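Local atomic coordinates of hypothetical protein PA0094 (Pseudomonas aeruginosa, PDB entry 1TU1), a protein that is essential for delivering the toxin Tse6 to target cells, acting as a homodimer that enables the loading of Tse6 onto VgrG1a. Residues A[4-7]-A[12-15]; A[36-41]-A[126-131]; A[43-48]-A[54-59]. All coordinates share one frame; numbering follows the deposited sequence. Where two conformers were deposited one is given.

Contact 1: A[4-7]-A[12-15]; sequences TLYR and DLEI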
ATOM      1  N   THR A   4      14.514  -4.216  -9.837  1.00 42.54           N
ATOM      2  CA  THR A   4      14.962  -4.445  -8.476  1.00 39.73           C
ATOM      3  C   THR A   4      13.982  -5.334  -7.685  1.00 36.65           C
ATOM      4  O   THR A   4      12.781  -5.222  -7.841  1.00 33.36           O
ATOM      5  CB  THR A   4      15.137  -3.100  -7.813  1.00 40.64           C
ATOM      6  OG1 THR A   4      16.143  -2.357  -8.535  1.00 42.12           O
ATOM      7  CG2 THR A   4      15.707  -3.236  -6.398  1.00 40.60           C
ATOM      8  N   LEU A   5      14.526  -6.201  -6.836  1.00 33.94           N
ATOM      9  CA  LEU A   5      13.737  -7.095  -5.994  1.00 32.62           C
ATOM     10  C   LEU A   5      12.949  -6.328  -4.939  1.00 30.73           C
ATOM     11  O   LEU A   5      13.532  -5.665  -4.101  1.00 32.55           O
ATOM     12  CB  LEU A   5      14.640  -8.106  -5.292  1.00 32.13           C
ATOM     13  CG  LEU A   5      13.936  -9.320  -4.688  1.00 33.85           C
ATOM     14  CD1 LEU A   5      12.967  -9.989  -5.659  1.00 32.78           C
ATOM     15  CD2 LEU A   5      14.999 -10.332  -4.225  1.00 36.39           C
ATOM     16  N   TYR A   6      11.631  -6.444  -4.967  1.00 27.29           N
ATOM     17  CA  TYR A   6      10.761  -5.701  -4.072  1.00 24.56           C
ATOM     18  C   TYR A   6      10.101  -6.667  -3.079  1.00 24.60           C
ATOM     19  O   TYR A   6       9.526  -7.677  -3.466  1.00 22.03           O
ATOM     20  CB  TYR A   6       9.696  -4.993  -4.890  1.00 24.32           C
ATOM     21  CG  TYR A   6       8.793  -4.150  -4.054  1.00 22.32           C
ATOM     22  CD1 TYR A   6       9.155  -2.853  -3.704  1.00 19.82           C
ATOM     23  CD2 TYR A   6       7.557  -4.649  -3.590  1.00 21.56           C
ATOM     24  CE1 TYR A   6       8.329  -2.077  -2.917  1.00 18.22           C
ATOM     25  CE2 TYR A   6       6.726  -3.865  -2.819  1.00 19.82           C
ATOM     26  CZ  TYR A   6       7.120  -2.588  -2.469  1.00 19.76           C
ATOM     27  OH  TYR A   6       6.290  -1.809  -1.692  1.00 18.54           O
ATOM     28  N   ARG A   7      10.184  -6.336  -1.808  1.00 24.42           N
ATOM     29  CA  ARG A   7       9.720  -7.200  -0.741  1.00 25.77           C
ATOM     30  C   ARG A   7       8.397  -6.673  -0.181  1.00 24.30           C
ATOM     31  O   ARG A   7       8.269  -5.474   0.158  1.00 23.63           O
ATOM     32  CB  ARG A   7      10.743  -7.320   0.402  0.51 26.19           C
ATOM     33  CG  ARG A   7      12.198  -7.316  -0.016  0.51 30.83           C
ATOM     34  CD  ARG A   7      12.546  -8.263  -1.155  0.51 36.42           C
ATOM     35  NE  ARG A   7      13.972  -8.565  -1.346  0.51 41.47           N
ATOM     36  CZ  ARG A   7      15.005  -7.725  -1.219  0.51 44.76           C
ATOM     37  NH1 ARG A   7      14.856  -6.453  -0.857  0.51 46.22           N
ATOM     38  NH2 ARG A   7      16.235  -8.184  -1.453  0.51 46.25           N
ATOM     39  N   ASP A  12       7.725 -11.748  -2.808  1.00 23.72           N
ATOM     40  CA  ASP A  12       8.756 -10.907  -3.412  1.00 23.73           C
ATOM     41  C   ASP A  12       8.547 -10.928  -4.893  1.00 23.05           C
ATOM     42  O   ASP A  12       8.086 -11.922  -5.435  1.00 22.73           O
ATOM     43  CB  ASP A  12      10.138 -11.456  -3.102  1.00 24.40           C
ATOM     44  CG  ASP A  12      10.355 -11.598  -1.648  1.00 28.62           C
ATOM     45  OD1 ASP A  12      10.693 -10.584  -1.015  1.00 29.34           O
ATOM     46  OD2 ASP A  12      10.100 -12.660  -1.030  1.00 33.84           O
ATOM     47  N   LEU A  13       8.891  -9.839  -5.560  1.00 22.15           N
ATOM     48  CA  LEU A  13       8.895  -9.816  -7.018  1.00 22.35           C
ATOM     49  C   LEU A  13       9.862  -8.765  -7.524  1.00 22.78           C
ATOM     50  O   LEU A  13      10.223  -7.858  -6.785  1.00 22.20           O
ATOM     51  CB  LEU A  13       7.507  -9.569  -7.588  1.00 22.30           C
ATOM     52  CG  LEU A  13       6.904  -8.149  -7.560  1.00 23.34           C
ATOM     53  CD1 LEU A  13       5.655  -8.123  -8.396  1.00 23.94           C
ATOM     54  CD2 LEU A  13       6.619  -7.730  -6.128  1.00 24.56           C
ATOM     55  N   GLU A  14      10.280  -8.887  -8.783  1.00 22.53           N
ATOM     56  CA  GLU A  14      11.133  -7.865  -9.382  1.00 23.70           C
ATOM     57  C   GLU A  14      10.274  -6.788  -9.973  1.00 23.76           C
ATOM     58  O   GLU A  14       9.384  -7.079 -10.768  1.00 23.81           O
ATOM     59  CB  GLU A  14      12.034  -8.463 -10.468  1.00 23.33           C
ATOM     60  CG  GLU A  14      13.014  -9.456  -9.880  1.00 26.14           C
ATOM     61  CD  GLU A  14      13.991 -10.018 -10.896  1.00 30.31           C
ATOM     62  OE1 GLU A  14      13.858  -9.748 -12.120  1.00 33.16           O
ATOM     63  OE2 GLU A  14      14.855 -10.767 -10.451  1.00 34.07           O
ATOM     64  N   ILE A  15      10.538  -5.542  -9.584  1.00 23.71           N
ATOM     65  CA  ILE A  15       9.829  -4.382 -10.087  1.00 24.72           C
ATOM     66  C   ILE A  15      10.740  -3.513 -11.005  1.00 26.13           C
ATOM     67  O   ILE A  15      11.810  -3.117 -10.575  1.00 25.78           O
ATOM     68  CB  ILE A  15       9.328  -3.555  -8.892  1.00 24.65           C
ATOM     69  CG1 ILE A  15       8.212  -4.333  -8.120  1.00 22.84           C
ATOM     70  CG2 ILE A  15       8.836  -2.164  -9.346  1.00 26.54           C
ATOM     71  CD1 ILE A  15       6.911  -4.499  -8.906  1.00 22.64           C
TER
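Y6 lies alongside I15 and L13 on one surface of a two-stranded antiparallel sheet. Its CB packs against I15 CG1 at 3.6 Å, while farther out ring atom CD2 meets L13 CD2 at 4.1 Å. With CG anti to the backbone N (chi1 -177°), the ring swings out from the partner strand and its hydroxyl bonds to N25 of the second subunit. Tyrosine suits this place because its ring packs beside L13 and I15 and stacks on H9 of the second subunit, while its end remains polar. The same face continues into the dimer interface, where L13 packs on L139 and I15 on F27 of the second subunit.

Four backbone hydrogen bonds join the strands, two for the pair Y6 and L13 and two for T4 and I15. Y6 N to L13 O is the shortest at 2.7 Å. Between them L5 and E14 form a non-hydrogen-bonded pair, and L5 CD1 bends back over the backbone to within 3.7 Å of L13 O.

On that face R7 and D12 also meet. In one of two modelled positions of R7, NE and D12 OD1 form a long, tentative salt bridge of 3.9 Å; D12 OD1 also bridges to R7 of the second subunit, so arginines of both copies gather at this carboxylate. The pairing is that of a β-hairpin, strands 3-7 and 11-16, which here is built into the homodimer interface.

Contact 2: A[36-41]-A[126-131]; sequences REASFV and PHHEPA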
ATOM      1  N   ARG A  36     -12.855   5.283  19.452  1.00 36.24           N
ATOM      2  CA  ARG A  36     -13.115   4.802  18.100  1.00 35.94           C
ATOM      3  C   ARG A  36     -11.865   4.171  17.457  1.00 34.01           C
ATOM      4  O   ARG A  36     -10.742   4.273  17.967  1.00 32.61           O
ATOM      5  CB  ARG A  36     -13.636   5.930  17.203  0.51 36.49           C
ATOM      6  CG  ARG A  36     -14.787   6.754  17.781  0.51 39.38           C
ATOM      7  CD  ARG A  36     -16.007   5.950  18.216  0.51 42.91           C
ATOM      8  NE  ARG A  36     -17.179   6.808  18.437  0.51 45.89           N
ATOM      9  CZ  ARG A  36     -18.350   6.388  18.918  0.51 48.82           C
ATOM     10  NH1 ARG A  36     -18.546   5.110  19.221  0.51 50.18           N
ATOM     11  NH2 ARG A  36     -19.342   7.254  19.083  0.51 50.25           N
ATOM     12  N   GLU A  37     -12.097   3.480  16.349  1.00 31.02           N
ATOM     13  CA  GLU A  37     -11.030   2.872  15.582  1.00 29.51           C
ATOM     14  C   GLU A  37     -10.081   3.957  15.092  1.00 27.08           C
ATOM     15  O   GLU A  37     -10.511   4.979  14.624  1.00 26.18           O
ATOM     16  CB  GLU A  37     -11.620   2.133  14.379  1.00 29.43           C
ATOM     17  CG  GLU A  37     -10.650   1.245  13.636  1.00 29.42           C
ATOM     18  CD  GLU A  37     -11.352   0.336  12.636  1.00 29.27           C
ATOM     19  OE1 GLU A  37     -11.617   0.807  11.529  1.00 26.75           O
ATOM     20  OE2 GLU A  37     -11.609  -0.840  12.952  1.00 31.54           O
ATOM     21  N   ALA A  38      -8.791   3.716  15.222  1.00 26.35           N
ATOM     22  CA  ALA A  38      -7.752   4.598  14.654  1.00 25.69           C
ATOM     23  C   ALA A  38      -7.076   3.923  13.462  1.00 24.93           C
ATOM     24  O   ALA A  38      -7.282   2.745  13.205  1.00 24.48           O
ATOM     25  CB  ALA A  38      -6.713   4.882  15.714  1.00 25.32           C
ATOM     26  N   SER A  39      -6.272   4.687  12.731  1.00 24.20           N
ATOM     27  CA  SER A  39      -5.499   4.121  11.632  1.00 24.02           C
ATOM     28  C   SER A  39      -4.012   4.392  11.817  1.00 23.48           C
ATOM     29  O   SER A  39      -3.624   5.448  12.332  1.00 23.85           O
ATOM     30  CB  SER A  39      -5.986   4.637  10.292  1.00 22.68           C
ATOM     31  OG  SER A  39      -5.716   6.000  10.079  1.00 23.96           O
ATOM     32  N   PHE A  40      -3.205   3.437  11.377  1.00 23.30           N
ATOM     33  CA  PHE A  40      -1.743   3.551  11.367  1.00 22.40           C
ATOM     34  C   PHE A  40      -1.343   3.199   9.941  1.00 22.23           C
ATOM     35  O   PHE A  40      -1.562   2.064   9.495  1.00 21.43           O
ATOM     36  CB  PHE A  40      -1.129   2.587  12.350  1.00 21.98           C
ATOM     37  CG  PHE A  40       0.374   2.567  12.345  1.00 21.99           C
ATOM     38  CD1 PHE A  40       1.091   3.675  12.763  1.00 23.05           C
ATOM     39  CD2 PHE A  40       1.072   1.445  11.866  1.00 23.34           C
ATOM     40  CE1 PHE A  40       2.499   3.659  12.778  1.00 24.41           C
ATOM     41  CE2 PHE A  40       2.486   1.415  11.858  1.00 24.37           C
ATOM     42  CZ  PHE A  40       3.197   2.532  12.302  1.00 21.94           C
ATOM     43  N   VAL A  41      -0.769   4.176   9.244  1.00 20.90           N
ATOM     44  CA  VAL A  41      -0.535   4.090   7.814  1.00 21.24           C
ATOM     45  C   VAL A  41       0.957   4.367   7.510  1.00 20.93           C
ATOM     46  O   VAL A  41       1.536   5.317   8.031  1.00 19.64           O
ATOM     47  CB  VAL A  41      -1.415   5.092   7.074  1.00 21.02           C
ATOM     48  CG1 VAL A  41      -1.016   5.231   5.625  1.00 22.20           C
ATOM     49  CG2 VAL A  41      -2.892   4.724   7.203  1.00 22.40           C
ATOM     50  N   PRO A 126      -4.905   9.135  23.840  1.00 39.87           N
ATOM     51  CA  PRO A 126      -4.359   8.420  25.007  1.00 39.31           C
ATOM     52  C   PRO A 126      -4.659   6.935  25.008  1.00 38.20           C
ATOM     53  O   PRO A 126      -3.879   6.155  25.542  1.00 38.70           O
ATOM     54  CB  PRO A 126      -5.043   9.115  26.202  1.00 39.76           C
ATOM     55  CG  PRO A 126      -5.401  10.442  25.690  1.00 40.06           C
ATOM     56  CD  PRO A 126      -5.809  10.224  24.248  1.00 39.90           C
ATOM     57  N   HIS A 127      -5.785   6.534  24.436  1.00 37.02           N
ATOM     58  CA  HIS A 127      -6.131   5.123  24.400  1.00 36.09           C
ATOM     59  C   HIS A 127      -5.253   4.343  23.413  1.00 34.90           C
ATOM     60  O   HIS A 127      -4.834   3.219  23.682  1.00 34.86           O
ATOM     61  CB  HIS A 127      -7.603   4.945  24.028  1.00 36.69           C
ATOM     62  CG  HIS A 127      -7.979   3.517  23.850  1.00 37.67           C
ATOM     63  ND1 HIS A 127      -7.780   2.843  22.665  1.00 42.31           N
ATOM     64  CD2 HIS A 127      -8.466   2.609  24.723  1.00 41.43           C
ATOM     65  CE1 HIS A 127      -8.155   1.586  22.809  1.00 41.90           C
ATOM     66  NE2 HIS A 127      -8.573   1.417  24.050  1.00 43.65           N
ATOM     67  N   HIS A 128      -4.988   4.936  22.258  1.00 34.01           N
ATOM     68  CA  HIS A 128      -4.251   4.237  21.194  1.00 33.59           C
ATOM     69  C   HIS A 128      -2.712   4.319  21.330  1.00 34.49           C
ATOM     70  O   HIS A 128      -1.983   3.499  20.767  1.00 34.75           O
ATOM     71  CB  HIS A 128      -4.704   4.772  19.837  1.00 32.67           C
ATOM     72  CG  HIS A 128      -6.080   4.323  19.461  1.00 27.85           C
ATOM     73  ND1 HIS A 128      -6.416   2.994  19.338  1.00 22.08           N
ATOM     74  CD2 HIS A 128      -7.207   5.025  19.212  1.00 27.61           C
ATOM     75  CE1 HIS A 128      -7.693   2.898  19.014  1.00 22.85           C
ATOM     76  NE2 HIS A 128      -8.193   4.115  18.915  1.00 24.57           N
ATOM     77  N   GLU A 129      -2.249   5.290  22.101  1.00 35.53           N
ATOM     78  CA  GLU A 129      -0.825   5.621  22.200  1.00 35.94           C
ATOM     79  C   GLU A 129       0.057   4.450  22.586  1.00 35.14           C
ATOM     80  O   GLU A 129       1.079   4.234  21.953  1.00 34.99           O
ATOM     81  CB  GLU A 129      -0.632   6.794  23.153  1.00 37.29           C
ATOM     82  CG  GLU A 129       0.725   7.466  23.087  1.00 40.40           C
ATOM     83  CD  GLU A 129       0.733   8.818  23.779  1.00 45.82           C
ATOM     84  OE1 GLU A 129      -0.329   9.487  23.806  1.00 48.23           O
ATOM     85  OE2 GLU A 129       1.808   9.212  24.299  1.00 49.76           O
ATOM     86  N   PRO A 130      -0.302   3.669  23.600  1.00 34.87           N
ATOM     87  CA  PRO A 130       0.534   2.533  23.994  1.00 34.01           C
ATOM     88  C   PRO A 130       0.846   1.545  22.863  1.00 33.23           C
ATOM     89  O   PRO A 130       2.009   1.140  22.702  1.00 32.67           O
ATOM     90  CB  PRO A 130      -0.299   1.861  25.094  1.00 35.06           C
ATOM     91  CG  PRO A 130      -1.105   2.975  25.657  1.00 34.88           C
ATOM     92  CD  PRO A 130      -1.472   3.805  24.487  1.00 35.10           C
ATOM     93  N   ALA A 131      -0.177   1.138  22.110  1.00 31.76           N
ATOM     94  CA  ALA A 131       0.009   0.175  21.031  1.00 30.76           C
ATOM     95  C   ALA A 131       0.814   0.808  19.882  1.00 29.79           C
ATOM     96  O   ALA A 131       1.683   0.173  19.339  1.00 29.15           O
ATOM     97  CB  ALA A 131      -1.332  -0.319  20.515  1.00 30.53           C
TER
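H128 and A38 account for most of the buried surface, with R36 adding a backbone acceptor. The imidazole of H128 reaches from its helix toward the strand, and its NE2 donates to R36 O at 2.7 Å. The bond is nearly straight (163° at the hydrogen), and the oxygen lies only 6° out of the ring plane. With NE2 as the donor at the ring's edge, the faces are left for packing, a division of labour that suits histidine to a largely buried position. R36 enters through its backbone carbonyl; its side chain starts away from the helix, while its backbone N is bound by D124 just ahead of the helix.

In the fold, helix 125-137 packs against the antiparallel sheet of this DcrB-family domain, and H128 meets it where strand 38-45 begins, also touching L29 and T120 on the strands flanking it.

A38 CB sits over one face of the imidazole, 3.6 Å from the ring centroid and 16° off its normal, a CH-pi contact in which CD2 is the nearest ring atom at 3.5 Å. The small methyl of alanine allows the ring to settle this close to the strand. The ring is directed here by the first torsion of H128, which sets CG anti to the carbonyl carbon (chi1 -72°). On the opposite face lies ND1 of the neighbouring H127.

Contact 3: A[43-48]-A[54-59]; sequences SRDASQ and ADYVAR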
ATOM      1  N   SER A  43       3.524   5.216   4.504  1.00 18.69           N
ATOM      2  CA  SER A  43       3.602   5.779   3.169  1.00 18.69           C
ATOM      3  C   SER A  43       5.080   6.116   2.840  1.00 19.18           C
ATOM      4  O   SER A  43       5.956   5.942   3.691  1.00 18.27           O
ATOM      5  CB  SER A  43       2.713   7.003   3.036  1.00 18.97           C
ATOM      6  OG  SER A  43       3.084   8.022   3.945  1.00 18.80           O
ATOM      7  N   ARG A  44       5.332   6.443   1.574  1.00 19.00           N
ATOM      8  CA  ARG A  44       6.671   6.757   1.060  1.00 19.86           C
ATOM      9  C   ARG A  44       6.635   8.111   0.365  1.00 20.82           C
ATOM     10  O   ARG A  44       5.643   8.463  -0.283  1.00 20.68           O
ATOM     11  CB  ARG A  44       7.127   5.734   0.015  1.00 20.33           C
ATOM     12  CG  ARG A  44       7.337   4.338   0.533  1.00 20.96           C
ATOM     13  CD  ARG A  44       6.061   3.488   0.504  1.00 20.96           C
ATOM     14  NE  ARG A  44       6.316   2.190   1.095  1.00 22.54           N
ATOM     15  CZ  ARG A  44       5.484   1.463   1.821  1.00 19.58           C
ATOM     16  NH1 ARG A  44       4.265   1.900   2.107  1.00 19.99           N
ATOM     17  NH2 ARG A  44       5.924   0.280   2.274  1.00 20.00           N
ATOM     18  N   ASP A  45       7.757   8.848   0.437  1.00 21.97           N
ATOM     19  CA  ASP A  45       7.851  10.156  -0.206  1.00 21.89           C
ATOM     20  C   ASP A  45       9.251  10.251  -0.840  1.00 22.02           C
ATOM     21  O   ASP A  45      10.240  10.371  -0.133  1.00 20.03           O
ATOM     22  CB  ASP A  45       7.613  11.240   0.847  1.00 22.72           C
ATOM     23  CG  ASP A  45       7.577  12.676   0.267  1.00 23.07           C
ATOM     24  OD1 ASP A  45       7.889  12.894  -0.919  1.00 23.50           O
ATOM     25  OD2 ASP A  45       7.227  13.649   0.974  1.00 23.22           O
ATOM     26  N   ALA A  46       9.302  10.170  -2.170  1.00 23.24           N
ATOM     27  CA  ALA A  46      10.557  10.203  -2.913  1.00 24.77           C
ATOM     28  C   ALA A  46      10.991  11.629  -3.335  1.00 25.12           C
ATOM     29  O   ALA A  46      11.894  11.785  -4.160  1.00 26.58           O
ATOM     30  CB  ALA A  46      10.469   9.302  -4.116  1.00 25.01           C
ATOM     31  N   SER A  47      10.377  12.641  -2.745  1.00 25.34           N
ATOM     32  CA  SER A  47      10.619  14.039  -3.125  1.00 25.75           C
ATOM     33  C   SER A  47      11.833  14.690  -2.415  1.00 26.68           C
ATOM     34  O   SER A  47      12.153  15.849  -2.691  1.00 27.17           O
ATOM     35  CB  SER A  47       9.372  14.889  -2.859  1.00 24.96           C
ATOM     36  OG  SER A  47       9.143  15.090  -1.471  1.00 24.00           O
ATOM     37  N   GLN A  48      12.475  13.995  -1.483  1.00 27.59           N
ATOM     38  CA  GLN A  48      13.598  14.582  -0.762  1.00 29.00           C
ATOM     39  C   GLN A  48      14.711  14.894  -1.752  1.00 30.65           C
ATOM     40  O   GLN A  48      15.268  15.982  -1.731  1.00 30.13           O
ATOM     41  CB  GLN A  48      14.136  13.662   0.340  1.00 28.84           C
ATOM     42  CG  GLN A  48      15.500  14.152   0.894  1.00 28.90           C
ATOM     43  CD  GLN A  48      16.020  13.353   2.058  1.00 28.37           C
ATOM     44  OE1 GLN A  48      15.479  12.284   2.404  1.00 28.31           O
ATOM     45  NE2 GLN A  48      17.065  13.869   2.694  1.00 27.46           N
ATOM     46  N   ALA A  54      16.756  17.745   7.002  1.00 26.59           N
ATOM     47  CA  ALA A  54      16.192  18.827   7.806  1.00 26.75           C
ATOM     48  C   ALA A  54      15.363  19.763   6.982  1.00 26.83           C
ATOM     49  O   ALA A  54      14.299  20.187   7.442  1.00 28.20           O
ATOM     50  CB  ALA A  54      17.292  19.603   8.540  1.00 27.77           C
ATOM     51  N   ASP A  55      15.824  20.091   5.775  1.00 26.12           N
ATOM     52  CA  ASP A  55      15.076  20.940   4.858  1.00 26.79           C
ATOM     53  C   ASP A  55      13.811  20.237   4.352  1.00 26.81           C
ATOM     54  O   ASP A  55      12.765  20.876   4.186  1.00 26.60           O
ATOM     55  CB  ASP A  55      15.900  21.317   3.635  1.00 27.00           C
ATOM     56  CG  ASP A  55      17.080  22.248   3.958  1.00 29.23           C
ATOM     57  OD1 ASP A  55      17.265  22.648   5.140  1.00 29.91           O
ATOM     58  OD2 ASP A  55      17.878  22.569   3.055  1.00 31.18           O
ATOM     59  N   TYR A  56      13.920  18.941   4.071  1.00 26.05           N
ATOM     60  CA  TYR A  56      12.747  18.152   3.651  1.00 25.76           C
ATOM     61  C   TYR A  56      11.659  18.223   4.726  1.00 25.89           C
ATOM     62  O   TYR A  56      10.503  18.512   4.418  1.00 25.40           O
ATOM     63  CB  TYR A  56      13.124  16.676   3.331  1.00 25.64           C
ATOM     64  CG  TYR A  56      11.889  15.798   3.292  1.00 24.25           C
ATOM     65  CD1 TYR A  56      11.142  15.669   2.126  1.00 25.75           C
ATOM     66  CD2 TYR A  56      11.437  15.161   4.436  1.00 23.73           C
ATOM     67  CE1 TYR A  56       9.960  14.905   2.109  1.00 24.92           C
ATOM     68  CE2 TYR A  56      10.278  14.398   4.436  1.00 22.70           C
ATOM     69  CZ  TYR A  56       9.543  14.275   3.279  1.00 23.98           C
ATOM     70  OH  TYR A  56       8.396  13.531   3.295  1.00 24.51           O
ATOM     71  N   VAL A  57      12.033  17.988   5.984  1.00 26.82           N
ATOM     72  CA  VAL A  57      11.085  18.009   7.088  1.00 28.10           C
ATOM     73  C   VAL A  57      10.486  19.417   7.270  1.00 29.19           C
ATOM     74  O   VAL A  57       9.273  19.563   7.511  1.00 27.76           O
ATOM     75  CB  VAL A  57      11.699  17.477   8.400  1.00 28.56           C
ATOM     76  CG1 VAL A  57      10.724  17.614   9.553  1.00 29.42           C
ATOM     77  CG2 VAL A  57      12.102  16.005   8.259  1.00 27.43           C
ATOM     78  N   ALA A  58      11.321  20.450   7.097  1.00 29.05           N
ATOM     79  CA  ALA A  58      10.849  21.824   7.226  1.00 29.08           C
ATOM     80  C   ALA A  58       9.782  22.085   6.179  1.00 29.30           C
ATOM     81  O   ALA A  58       8.792  22.756   6.477  1.00 29.78           O
ATOM     82  CB  ALA A  58      12.004  22.836   7.095  1.00 28.79           C
ATOM     83  N   ARG A  59       9.975  21.556   4.970  1.00 29.50           N
ATOM     84  CA  ARG A  59       9.028  21.731   3.874  1.00 30.28           C
ATOM     85  C   ARG A  59       7.687  21.049   4.197  1.00 30.38           C
ATOM     86  O   ARG A  59       6.630  21.604   3.911  1.00 28.80           O
ATOM     87  CB  ARG A  59       9.591  21.230   2.535  1.00 31.24           C
ATOM     88  CG  ARG A  59       8.610  21.329   1.348  1.00 33.90           C
ATOM     89  CD  ARG A  59       9.190  21.015  -0.020  1.00 38.27           C
ATOM     90  NE  ARG A  59       9.850  19.707  -0.081  1.00 41.66           N
ATOM     91  CZ  ARG A  59       9.263  18.543  -0.412  1.00 42.81           C
ATOM     92  NH1 ARG A  59       7.981  18.464  -0.754  1.00 42.29           N
ATOM     93  NH2 ARG A  59       9.990  17.443  -0.416  1.00 43.68           N
TER
HETATM   94  O   HOH W   1       6.319  15.860  -0.100  1.00 35.86           O
HETATM   95  O   HOH W   2      13.054  18.077  -0.152  1.00 41.86           O
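D45 and Y56 reach toward each other from opposite directions, and the phenol OH donates to D45 OD2 at 2.6 Å. The hydroxyl meets that oxygen from above the carboxylate plane, and carboxylate and ring stand 71° apart. The other oxygen, OD1, is gripped twice by S47: the backbone N at 3.1 Å closes an Asx turn, and the hydroxyl OG donates at 2.6 Å, both from the same face of the carboxylate. Aspartate suits this corner because one oxygen can hold the turn while the other receives the tyrosine.

These bonds belong to a strand-loop-helix connection on the DcrB-family sheet, in which the end of strand 38-45 and the loop after it are tied to the first turns of helix 53-67.

S47 OG in turn accepts from R59 NH2 at 2.7 Å, nearly in the guanidinium plane. Its chi1 of 71° places OG between the backbone N and the carbonyl carbon, from where it can serve both D45 and R59. Donating to D45 OD1 probably makes OG a better acceptor for R59. A water donating to D45 OD2 and accepting from R59 NH1 gives a second link between the two charged groups, which do not touch directly but would attract.

Behind them, Q48 packs obliquely on the tyrosine ring, its CA 3.9 Å from Y56 CD1, while its amide NE2 is bound to A51 O and E108. The buried ring also rests on I115 of strand 113-120.

How the contacts relate
Contacts 2 and 3 share strand 38-45: the helix 125-137 meets its beginning in contact 2, whereas the helix 53-67 is joined to its end in contact 3. Their centres are 24 Å apart on opposite sides of the chain's centre, and contact 3 is nested inside the loop that contact 2 closes. Contact 1 precedes both in the sequence. Its hairpin stands off from the main sheet, its centre 31 Å from that of contact 2, yet its nearest atoms come within about 4 Å of contact 3. Contacts 1 and 2 both touch the second subunit, and segment 43-48 of contact 3 reaches it through R44. A bound PEG, probably from the crystallisation liquor, lies about 4 Å from the D45 side chain.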